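Local coordinates for prophenoloxidase b (Marsupenaeus japonicus, PDB 3WKY), which probably oxidises phenolic substrates at a type 3 dicopper centre, as phenoloxidases of the hemocyanin family do, at residues 94-99 / 121-126; 187-192 / 572-577; 550-555 / 577-582. All coordinates share one frame; numbering follows the deposited sequence. Where two conformers were deposited one is given.

Contact 1. Residues 94-99 / 121-126; sequences NVLKDV and YERKDL
One methyl of Leu96 carries the whole contact. CD2 reaches the aliphatic part of Arg123, 4.0 Å from its CD, and lies 4.2 Å from Leu126 CD1, so a single branched tip touches two side chains of the segment just after the helix end. Leu96 and Arg123 run alongside each other in opposite directions, each sliding past the other. The leucine reaches across because its CG stands anti to the backbone N (chi1 165°).

Arg123 suits its place by offering two different surfaces: methylenes for the leucine and a polar end for charge. Its chain bends at chi3, and the guanidinium meets the Asp125 carboxylate side-on in a two-bond salt bridge. NH2 lies 2.8 Å from Asp125 OD2, which sits in the guanidinium plane, while NE is 3.0 Å from Asp125 OD1, tilted somewhat out of it. Both oxygens use their syn lone pairs. The grip fixes the rotation of the guanidinium and lies within the type I turn from Arg123 to Leu126, which brings Leu126 round to the same leucine methyl. NH1 turns to Ala90 O.

The contact joins the start of helix 93-103 to the loop following helix 109-122 in the all-alpha domain; Phe87 of helix 74-89 packs on Leu96, and Leu11 of helix 9-12 touches both leucines.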
loop_
_atom_site.group_PDB
_atom_site.type_symbol
_atom_site.label_atom_id
_atom_site.label_comp_id
_atom_site.label_asym_id
_atom_site.label_seq_id
_atom_site.Cartn_x
_atom_site.Cartn_y
_atom_site.Cartn_z
ATOM N N ASN A 94 8.139 11.616 63.370
ATOM C CA ASN A 94 7.711 12.988 63.641
ATOM C C ASN A 94 8.351 13.969 62.664
ATOM O O ASN A 94 7.685 14.850 62.124
ATOM C CB ASN A 94 8.025 13.389 65.090
ATOM C CG ASN A 94 7.044 12.793 66.087
ATOM O OD1 ASN A 94 5.833 12.805 65.865
ATOM N ND2 ASN A 94 7.566 12.258 67.187
ATOM N N VAL A 95 9.650 13.808 62.438
ATOM C CA VAL A 95 10.359 14.631 61.470
ATOM C C VAL A 95 9.859 14.373 60.040
ATOM O O VAL A 95 9.714 15.307 59.244
ATOM C CB VAL A 95 11.876 14.406 61.562
ATOM C CG1 VAL A 95 12.588 15.045 60.387
ATOM C CG2 VAL A 95 12.413 14.959 62.882
ATOM N N LEU A 96 9.585 13.110 59.718
ATOM C CA LEU A 96 9.006 12.777 58.415
ATOM C C LEU A 96 7.693 13.531 58.212
ATOM O O LEU A 96 7.488 14.172 57.181
ATOM C CB LEU A 96 8.787 11.264 58.285
ATOM C CG LEU A 96 7.888 10.765 57.149
ATOM C CD1 LEU A 96 8.384 11.267 55.818
ATOM C CD2 LEU A 96 7.819 9.242 57.151
ATOM N N LYS A 97 6.820 13.459 59.211
ATOM C CA LYS A 97 5.545 14.162 59.191
ATOM C C LYS A 97 5.721 15.671 58.963
ATOM O O LYS A 97 4.970 16.285 58.201
ATOM C CB LYS A 97 4.803 13.895 60.501
ATOM C CG LYS A 97 3.501 14.662 60.676
ATOM C CD LYS A 97 2.923 14.463 62.083
ATOM C CE LYS A 97 3.445 15.498 63.087
ATOM N NZ LYS A 97 4.908 15.386 63.379
ATOM N N ASP A 98 6.726 16.258 59.608
ATOM C CA ASP A 98 7.006 17.684 59.447
ATOM C C ASP A 98 7.503 18.023 58.045
ATOM O O ASP A 98 7.108 19.037 57.467
ATOM C CB ASP A 98 8.042 18.157 60.471
ATOM C CG ASP A 98 7.534 18.089 61.901
ATOM O OD1 ASP A 98 6.302 17.987 62.105
ATOM O OD2 ASP A 98 8.380 18.144 62.821
ATOM N N VAL A 99 8.391 17.190 57.510
ATOM C CA VAL A 99 8.929 17.419 56.169
ATOM C C VAL A 99 7.823 17.313 55.115
ATOM O O VAL A 99 7.745 18.135 54.199
ATOM C CB VAL A 99 10.089 16.454 55.849
ATOM C CG1 VAL A 99 10.428 16.488 54.365
ATOM C CG2 VAL A 99 11.311 16.805 56.682
ATOM N N TYR A 121 7.222 1.395 51.866
ATOM C CA TYR A 121 7.906 0.160 51.500
ATOM C C TYR A 121 9.368 0.179 51.935
ATOM O O TYR A 121 9.912 -0.835 52.354
ATOM C CB TYR A 121 7.816 -0.107 49.983
ATOM C CG TYR A 121 6.454 -0.598 49.577
ATOM C CD1 TYR A 121 6.091 -1.920 49.792
ATOM C CD2 TYR A 121 5.524 0.259 48.998
ATOM C CE1 TYR A 121 4.845 -2.382 49.445
ATOM C CE2 TYR A 121 4.267 -0.196 48.647
ATOM C CZ TYR A 121 3.940 -1.522 48.879
ATOM O OH TYR A 121 2.701 -1.996 48.550
ATOM N N GLU A 122 10.004 1.336 51.842
ATOM C CA GLU A 122 11.439 1.429 52.091
ATOM C C GLU A 122 11.776 1.589 53.574
ATOM O O GLU A 122 12.794 1.079 54.040
ATOM C CB GLU A 122 12.061 2.568 51.279
ATOM C CG GLU A 122 12.461 2.172 49.861
ATOM C CD GLU A 122 13.466 1.030 49.843
ATOM O OE1 GLU A 122 13.056 -0.122 49.596
ATOM O OE2 GLU A 122 14.665 1.282 50.084
ATOM N N ARG A 123 10.930 2.302 54.314
ATOM C CA ARG A 123 11.209 2.489 55.745
ATOM C C ARG A 123 10.830 1.234 56.526
ATOM O O ARG A 123 9.747 0.673 56.329
ATOM C CB ARG A 123 10.478 3.706 56.314
ATOM C CG ARG A 123 11.088 5.053 55.917
ATOM C CD ARG A 123 10.389 6.201 56.645
ATOM N NE ARG A 123 10.625 6.186 58.095
ATOM C CZ ARG A 123 11.565 6.905 58.710
ATOM N NH1 ARG A 123 12.362 7.702 58.009
ATOM N NH2 ARG A 123 11.709 6.834 60.032
ATOM N N LYS A 124 11.723 0.802 57.413
ATOM C CA LYS A 124 11.486 -0.404 58.204
ATOM C C LYS A 124 10.479 -0.193 59.327
ATOM O O LYS A 124 9.891 -1.157 59.816
ATOM C CB LYS A 124 12.798 -0.932 58.779
ATOM C CG LYS A 124 13.759 -1.461 57.731
ATOM C CD LYS A 124 15.150 -1.644 58.318
ATOM C CE LYS A 124 16.154 -2.061 57.253
ATOM N NZ LYS A 124 15.904 -3.441 56.764
ATOM N N ASP A 125 10.270 1.060 59.722
ATOM C CA ASP A 125 9.340 1.350 60.811
ATOM C C ASP A 125 7.927 1.635 60.315
ATOM O O ASP A 125 7.039 1.992 61.102
ATOM C CB ASP A 125 9.861 2.487 61.704
ATOM C CG ASP A 125 10.163 3.757 60.931
ATOM O OD1 ASP A 125 10.058 3.754 59.681
ATOM O OD2 ASP A 125 10.523 4.763 61.583
ATOM N N LEU A 126 7.726 1.462 59.009
ATOM C CA LEU A 126 6.413 1.642 58.391
ATOM C C LEU A 126 5.990 0.364 57.683
ATOM O O LEU A 126 6.831 -0.386 57.186
ATOM C CB LEU A 126 6.439 2.807 57.391
ATOM C CG LEU A 126 6.631 4.220 57.943
ATOM C CD1 LEU A 126 6.596 5.237 56.801
ATOM C CD2 LEU A 126 5.559 4.525 58.982
#

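Contact 2. Residues 187-192 / 572-577; sequences SYWRED and CSWPRN. Unlike the reference sequence in segment 572-577: Arg576 (reference Gln). With NAG (2-acetamido-2-deoxy-beta-D-glucopyranose), chain F.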
loop_
_atom_site.group_PDB
_atom_site.type_symbol
_atom_site.label_atom_id
_atom_site.label_comp_id
_atom_site.label_asym_id
_atom_site.label_seq_id
_atom_site.Cartn_x
_atom_site.Cartn_y
_atom_site.Cartn_z
ATOM N N SER A 187 -13.545 -5.202 30.062
ATOM C CA SER A 187 -13.221 -3.932 30.697
ATOM C C SER A 187 -13.453 -3.960 32.215
ATOM O O SER A 187 -12.744 -3.283 32.953
ATOM C CB SER A 187 -13.972 -2.759 30.048
ATOM O OG SER A 187 -15.349 -2.775 30.366
ATOM N N TYR A 188 -14.421 -4.749 32.689
ATOM C CA TYR A 188 -14.643 -4.834 34.143
ATOM C C TYR A 188 -13.376 -5.287 34.878
ATOM O O TYR A 188 -13.117 -4.880 36.015
ATOM C CB TYR A 188 -15.808 -5.777 34.494
ATOM C CG TYR A 188 -15.478 -7.215 34.222
ATOM C CD1 TYR A 188 -15.694 -7.760 32.969
ATOM C CD2 TYR A 188 -14.928 -8.031 35.213
ATOM C CE1 TYR A 188 -15.377 -9.057 32.703
ATOM C CE2 TYR A 188 -14.613 -9.342 34.952
ATOM C CZ TYR A 188 -14.843 -9.846 33.694
ATOM O OH TYR A 188 -14.531 -11.147 33.408
ATOM N N TRP A 189 -12.585 -6.129 34.218
ATOM C CA TRP A 189 -11.398 -6.713 34.825
ATOM C C TRP A 189 -10.221 -5.755 34.672
ATOM O O TRP A 189 -9.535 -5.450 35.650
ATOM C CB TRP A 189 -11.120 -8.068 34.170
ATOM C CG TRP A 189 -10.235 -9.054 34.923
ATOM C CD1 TRP A 189 -10.644 -10.006 35.826
ATOM C CD2 TRP A 189 -8.814 -9.228 34.776
ATOM N NE1 TRP A 189 -9.559 -10.749 36.257
ATOM C CE2 TRP A 189 -8.426 -10.287 35.635
ATOM C CE3 TRP A 189 -7.831 -8.590 34.002
ATOM C CZ2 TRP A 189 -7.093 -10.715 35.747
ATOM C CZ3 TRP A 189 -6.514 -9.009 34.116
ATOM C CH2 TRP A 189 -6.159 -10.074 34.968
ATOM N N ARG A 190 -9.997 -5.248 33.456
ATOM C CA ARG A 190 -8.909 -4.300 33.235
ATOM C C ARG A 190 -9.076 -3.025 34.076
ATOM O O ARG A 190 -8.093 -2.434 34.527
ATOM C CB ARG A 190 -8.810 -3.916 31.742
ATOM C CG ARG A 190 -8.351 -5.052 30.812
ATOM C CD ARG A 190 -7.859 -4.453 29.472
ATOM N NE ARG A 190 -8.931 -3.619 28.928
ATOM C CZ ARG A 190 -9.816 -4.034 28.021
ATOM N NH1 ARG A 190 -9.714 -5.240 27.470
ATOM N NH2 ARG A 190 -10.788 -3.220 27.633
ATOM N N GLU A 191 -10.318 -2.605 34.286
ATOM C CA GLU A 191 -10.587 -1.358 34.998
ATOM C C GLU A 191 -10.826 -1.568 36.497
ATOM O O GLU A 191 -11.033 -0.607 37.232
ATOM C CB GLU A 191 -11.757 -0.623 34.338
ATOM C CG GLU A 191 -11.397 -0.128 32.911
ATOM C CD GLU A 191 -12.577 0.429 32.129
ATOM O OE1 GLU A 191 -13.692 0.532 32.689
ATOM O OE2 GLU A 191 -12.387 0.779 30.938
ATOM N N ASP A 192 -10.759 -2.820 36.944
ATOM C CA ASP A 192 -10.954 -3.146 38.364
ATOM C C ASP A 192 -10.046 -2.268 39.222
ATOM O O ASP A 192 -8.829 -2.245 39.032
ATOM C CB ASP A 192 -10.653 -4.628 38.614
ATOM C CG ASP A 192 -10.874 -5.039 40.071
ATOM O OD1 ASP A 192 -10.102 -4.597 40.946
ATOM O OD2 ASP A 192 -11.807 -5.820 40.338
ATOM N N CYS A 572 0.521 -4.346 49.080
ATOM C CA CYS A 572 0.703 -4.906 47.746
ATOM C C CYS A 572 0.154 -6.338 47.700
ATOM O O CYS A 572 0.711 -7.244 48.317
ATOM C CB CYS A 572 2.186 -4.894 47.391
ATOM S SG CYS A 572 2.559 -5.238 45.639
ATOM N N SER A 573 -0.944 -6.538 46.977
ATOM C CA SER A 573 -1.628 -7.831 46.969
ATOM C C SER A 573 -2.336 -8.074 45.643
ATOM O O SER A 573 -2.993 -7.162 45.125
ATOM C CB SER A 573 -2.678 -7.858 48.088
ATOM O OG SER A 573 -3.382 -9.098 48.133
ATOM N N TRP A 574 -2.250 -9.293 45.103
ATOM C CA TRP A 574 -3.162 -9.639 44.013
ATOM C C TRP A 574 -4.568 -9.433 44.576
ATOM O O TRP A 574 -4.804 -9.765 45.728
ATOM C CB TRP A 574 -2.983 -11.087 43.549
ATOM C CG TRP A 574 -3.863 -11.374 42.368
ATOM C CD1 TRP A 574 -5.066 -12.020 42.373
ATOM C CD2 TRP A 574 -3.637 -10.955 41.014
ATOM N NE1 TRP A 574 -5.591 -12.054 41.099
ATOM C CE2 TRP A 574 -4.735 -11.404 40.248
ATOM C CE3 TRP A 574 -2.606 -10.266 40.375
ATOM C CZ2 TRP A 574 -4.833 -11.178 38.867
ATOM C CZ3 TRP A 574 -2.704 -10.036 39.003
ATOM C CH2 TRP A 574 -3.806 -10.493 38.269
ATOM N N PRO A 575 -5.498 -8.855 43.793
ATOM C CA PRO A 575 -6.829 -8.614 44.374
ATOM C C PRO A 575 -7.548 -9.905 44.759
ATOM O O PRO A 575 -7.706 -10.794 43.915
ATOM C CB PRO A 575 -7.590 -7.925 43.237
ATOM C CG PRO A 575 -6.525 -7.279 42.419
ATOM C CD PRO A 575 -5.361 -8.243 42.457
ATOM N N ARG A 576 -7.987 -10.010 46.014
ATOM C CA ARG A 576 -8.668 -11.227 46.445
ATOM C C ARG A 576 -9.889 -11.489 45.573
ATOM O O ARG A 576 -10.189 -12.643 45.248
ATOM C CB ARG A 576 -9.070 -11.174 47.934
ATOM C CG ARG A 576 -9.695 -12.494 48.419
ATOM C CD ARG A 576 -10.741 -12.304 49.537
ATOM N NE ARG A 576 -11.663 -13.443 49.612
ATOM C CZ ARG A 576 -12.768 -13.566 48.872
ATOM N NH1 ARG A 576 -13.101 -12.617 48.000
ATOM N NH2 ARG A 576 -13.547 -14.638 49.000
ATOM N N ASN A 577 -10.572 -10.420 45.166
ATOM C CA ASN A 577 -11.789 -10.582 44.373
ATOM C C ASN A 577 -11.528 -11.116 42.961
ATOM O O ASN A 577 -12.450 -11.627 42.305
ATOM C CB ASN A 577 -12.612 -9.290 44.336
ATOM C CG ASN A 577 -11.972 -8.206 43.476
ATOM O OD1 ASN A 577 -10.963 -7.624 43.857
ATOM N ND2 ASN A 577 -12.566 -7.930 42.317
HETATM C C1 NAG F . -11.585 -14.061 53.388
HETATM C C2 NAG F . -12.399 -14.239 54.673
HETATM C C3 NAG F . -13.801 -13.681 54.469
HETATM C C4 NAG F . -13.710 -12.217 54.065
HETATM C C5 NAG F . -12.741 -12.013 52.903
HETATM C C6 NAG F . -12.459 -10.527 52.718
HETATM C C7 NAG F . -11.973 -15.974 56.322
HETATM C C8 NAG F . -12.519 -17.240 56.915
HETATM N N2 NAG F . -12.435 -15.625 55.119
HETATM O O3 NAG F . -14.552 -13.789 55.655
HETATM O O4 NAG F . -14.988 -11.745 53.694
HETATM O O5 NAG F . -11.505 -12.670 53.121
HETATM O O6 NAG F . -11.501 -10.130 53.674
HETATM O O7 NAG F . -11.140 -15.307 56.938
#
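Asp192 and Asn577 approach from opposite directions and meet through a nearly straight hydrogen bond: Asn577 ND2 gives an N-H to Asp192 OD2 at 3.0 Å, with an angle of 168° at the hydrogen. The oxygen lies in the amide plane and is approached on its syn side, and the amide and carboxylate planes are only 19° apart, so the two flat groups are almost coplanar. Beside this pair, the six-membered rings of two tryptophans touch. Trp189 CZ2 comes to the edge of Trp574, near its plane, 3.9 Å from Trp574 CZ2, and the two side chains cross at about a right angle.

The next shell holds each group in place. Asn577 has its CG between the backbone N and the carbonyl carbon (chi1 72°), which carries the amide to Asp192 and also lets ND2 bond Leu480 O of strand 472-481. Asp192 is the N-cap of helix 193-205, its OD1 capping a backbone N of that helix, which leaves OD2 for the asparagine. Trp574 sends NE1 to Leu578, while Pro575 CD lies 3.4 Å above one ring face. Leu195 touches both indoles. Replacing Asn577 by a leucine would probably leave Asp192 OD2 and Leu480 O without this shared donor inside a buried interface.

The side chain of Trp574 lies about 10 Å from the Cu2-O2 cluster, so this packing probably forms part of the wider shell behind the active site. Chemically, an uncharged amide donor satisfies one oxygen of a buried capping carboxylate while the indoles supply apolar bulk, joining the copper-containing and Ig-like domains.

Contact 3. Residues 550-555 / 577-582; sequences NESSIL and NLQVPR. With NAG (2-acetamido-2-deoxy-beta-D-glucopyranose), chain F.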
loop_
_atom_site.group_PDB
_atom_site.type_symbol
_atom_site.label_atom_id
_atom_site.label_comp_id
_atom_site.label_asym_id
_atom_site.label_seq_id
_atom_site.Cartn_x
_atom_site.Cartn_y
_atom_site.Cartn_z
ATOM N N ASN A 550 -7.909 -17.512 51.516
ATOM C CA ASN A 550 -7.425 -16.246 52.085
ATOM C C ASN A 550 -5.975 -16.331 52.547
ATOM O O ASN A 550 -5.373 -15.316 52.872
ATOM C CB ASN A 550 -8.289 -15.788 53.268
ATOM C CG ASN A 550 -9.563 -15.084 52.845
ATOM O OD1 ASN A 550 -9.879 -14.994 51.660
ATOM N ND2 ASN A 550 -10.315 -14.588 53.839
ATOM N N GLU A 551 -5.414 -17.538 52.593
ATOM C CA GLU A 551 -4.027 -17.703 53.014
ATOM C C GLU A 551 -3.064 -17.697 51.840
ATOM O O GLU A 551 -1.853 -17.784 52.040
ATOM C CB GLU A 551 -3.819 -19.048 53.739
ATOM C CG GLU A 551 -4.720 -19.331 54.911
ATOM C CD GLU A 551 -4.378 -20.673 55.554
ATOM O OE1 GLU A 551 -3.482 -20.696 56.423
ATOM O OE2 GLU A 551 -4.974 -21.700 55.162
ATOM N N SER A 552 -3.591 -17.632 50.621
ATOM C CA SER A 552 -2.748 -17.803 49.429
ATOM C C SER A 552 -1.504 -16.923 49.414
ATOM O O SER A 552 -1.548 -15.756 49.801
ATOM C CB SER A 552 -3.536 -17.522 48.153
ATOM O OG SER A 552 -2.637 -17.498 47.059
ATOM N N SER A 553 -0.403 -17.483 48.924
ATOM C CA SER A 553 0.844 -16.746 48.793
ATOM C C SER A 553 0.719 -15.504 47.908
ATOM O O SER A 553 1.528 -14.577 48.020
ATOM C CB SER A 553 1.906 -17.664 48.202
ATOM O OG SER A 553 1.433 -18.250 47.002
ATOM N N ILE A 554 -0.277 -15.469 47.028
ATOM C CA ILE A 554 -0.377 -14.315 46.099
ATOM C C ILE A 554 -1.076 -13.112 46.739
ATOM O O ILE A 554 -1.042 -12.001 46.203
ATOM C CB ILE A 554 -1.060 -14.676 44.761
ATOM C CG1 ILE A 554 -2.566 -14.872 44.963
ATOM C CG2 ILE A 554 -0.371 -15.906 44.109
ATOM C CD1 ILE A 554 -3.328 -15.227 43.681
ATOM N N LEU A 555 -1.699 -13.333 47.891
ATOM C CA LEU A 555 -2.356 -12.260 48.639
ATOM C C LEU A 555 -1.409 -11.714 49.708
ATOM O O LEU A 555 -0.456 -12.387 50.096
ATOM C CB LEU A 555 -3.631 -12.793 49.301
ATOM C CG LEU A 555 -4.643 -13.448 48.357
ATOM C CD1 LEU A 555 -5.811 -14.062 49.125
ATOM C CD2 LEU A 555 -5.153 -12.413 47.329
ATOM N N ASN A 577 -10.572 -10.420 45.166
ATOM C CA ASN A 577 -11.789 -10.582 44.373
ATOM C C ASN A 577 -11.528 -11.116 42.961
ATOM O O ASN A 577 -12.450 -11.627 42.305
ATOM C CB ASN A 577 -12.612 -9.290 44.336
ATOM C CG ASN A 577 -11.972 -8.206 43.476
ATOM O OD1 ASN A 577 -10.963 -7.624 43.857
ATOM N ND2 ASN A 577 -12.566 -7.930 42.317
ATOM N N LEU A 578 -10.276 -11.019 42.507
ATOM C CA LEU A 578 -9.889 -11.578 41.197
ATOM C C LEU A 578 -9.018 -12.816 41.343
ATOM O O LEU A 578 -8.303 -13.208 40.421
ATOM C CB LEU A 578 -9.171 -10.526 40.327
ATOM C CG LEU A 578 -9.932 -9.225 40.069
ATOM C CD1 LEU A 578 -9.092 -8.293 39.171
ATOM C CD2 LEU A 578 -11.309 -9.477 39.434
ATOM N N GLN A 579 -9.081 -13.453 42.509
ATOM C CA GLN A 579 -8.254 -14.619 42.764
ATOM C C GLN A 579 -8.651 -15.820 41.902
ATOM O O GLN A 579 -7.821 -16.679 41.599
ATOM C CB GLN A 579 -8.358 -14.980 44.246
ATOM C CG GLN A 579 -7.544 -16.159 44.687
ATOM C CD GLN A 579 -7.590 -16.275 46.197
ATOM O OE1 GLN A 579 -8.499 -15.724 46.831
ATOM N NE2 GLN A 579 -6.607 -16.961 46.785
ATOM N N VAL A 580 -9.921 -15.881 41.514
ATOM C CA VAL A 580 -10.436 -16.989 40.719
ATOM C C VAL A 580 -10.801 -16.441 39.340
ATOM O O VAL A 580 -11.521 -15.447 39.248
ATOM C CB VAL A 580 -11.683 -17.604 41.405
ATOM C CG1 VAL A 580 -12.340 -18.694 40.529
ATOM C CG2 VAL A 580 -11.293 -18.177 42.790
ATOM N N PRO A 581 -10.296 -17.071 38.266
ATOM C CA PRO A 581 -10.733 -16.649 36.919
ATOM C C PRO A 581 -12.258 -16.741 36.796
ATOM O O PRO A 581 -12.869 -17.575 37.460
ATOM C CB PRO A 581 -10.060 -17.673 35.998
ATOM C CG PRO A 581 -8.813 -18.082 36.746
ATOM C CD PRO A 581 -9.248 -18.109 38.213
ATOM N N ARG A 582 -12.859 -15.892 35.966
ATOM C CA ARG A 582 -14.320 -15.817 35.841
ATOM C C ARG A 582 -14.982 -17.168 35.589
ATOM O O ARG A 582 -15.979 -17.514 36.238
ATOM C CB ARG A 582 -14.705 -14.854 34.710
ATOM C CG ARG A 582 -16.210 -14.682 34.477
ATOM C CD ARG A 582 -16.437 -14.018 33.110
ATOM N NE ARG A 582 -17.833 -13.715 32.783
ATOM C CZ ARG A 582 -18.678 -14.555 32.181
ATOM N NH1 ARG A 582 -18.301 -15.787 31.858
ATOM N NH2 ARG A 582 -19.921 -14.164 31.910
HETATM C C1 NAG F . -11.585 -14.061 53.388
HETATM C C2 NAG F . -12.399 -14.239 54.673
HETATM C C3 NAG F . -13.801 -13.681 54.469
HETATM C C4 NAG F . -13.710 -12.217 54.065
HETATM C C5 NAG F . -12.741 -12.013 52.903
HETATM C C6 NAG F . -12.459 -10.527 52.718
HETATM C C7 NAG F . -11.973 -15.974 56.322
HETATM C C8 NAG F . -12.519 -17.240 56.915
HETATM N N2 NAG F . -12.435 -15.625 55.119
HETATM O O3 NAG F . -14.552 -13.789 55.655
HETATM O O4 NAG F . -14.988 -11.745 53.694
HETATM O O5 NAG F . -11.505 -12.670 53.121
HETATM O O6 NAG F . -11.501 -10.130 53.674
HETATM O O7 NAG F . -11.140 -15.307 56.938
HETATM O O HOH W 1 -9.863 -16.097 49.163
#
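The N-glycosylation sequon Asn550-Glu551-Ser552 and the type I turn from Ser552 to Leu555 that follows it close round the side chain of Gln579, joining two parts of the long connection between strands 541-548 and 588-598 of the Ig-like domain. Gln579 reaches them fully extended, with CG anti to the backbone N (chi1 -179°) and the chain straight beyond it. Its NE2 packs 3.4 Å from Ser552 CB, and the polar need of that nitrogen is met by Ser549. Leu555 crosses the glutamine at about a right angle, putting CD1 3.8 Å from Gln579 NE2 and close to OE1 as well. Farther back, Ile554 CD1 rests loosely against the CG methylene.

The other end of the amide is reached through solvent. One water donates to Gln579 OE1 at 2.7 Å and to Asn550 OD1 at the same distance, a bridge that uses both of its hydrogens. The asparagine amide is thus engaged at both ends: ND2 is bonded covalently to C1 of the sugar, while OD1 takes the water and probably also Arg576 NE. The sugar itself is hydrogen-bonded to Asp484 OD2.

Ser552 shapes the turn that carries Ile554 and Leu555. Its OG accepts Ile554 N at 3.1 Å with an angle of 169°, an ST turn, and it also bonds Val530 O, so the small hydroxyl serves two backbone groups at once. Glutamine fits here because its extended chain carries the amide across to the turn, where OE1 accepts a hydrogen bond from the water and NE2 is bonded to Ser549. Water-mediated pairing thereby couples the glycosylated asparagine to a buried loop.

In the fold
Contact 1 comes first along the chain and is complete before the others begin; it lies in the all-alpha domain, its centre about 29 Å from that of contact 2 and about 31 Å from that of contact 3. Contacts 2 and 3 have alternating segments, share Asn577 and lie with centres about 10 Å apart. Trp574 N probably hydrogen-bonds Ile554 O, tying the two directly. The 572-577 loop also reaches contact 1, where Cys572 CB packs 3.2 Å from Tyr121 OH, and a disulfide joins Cys572 to Cys619. One connection of the Ig-like domain therefore touches both the all-alpha and the copper-containing domains, with the Trp574 side chain about 10 Å from the Cu2-O2 cluster.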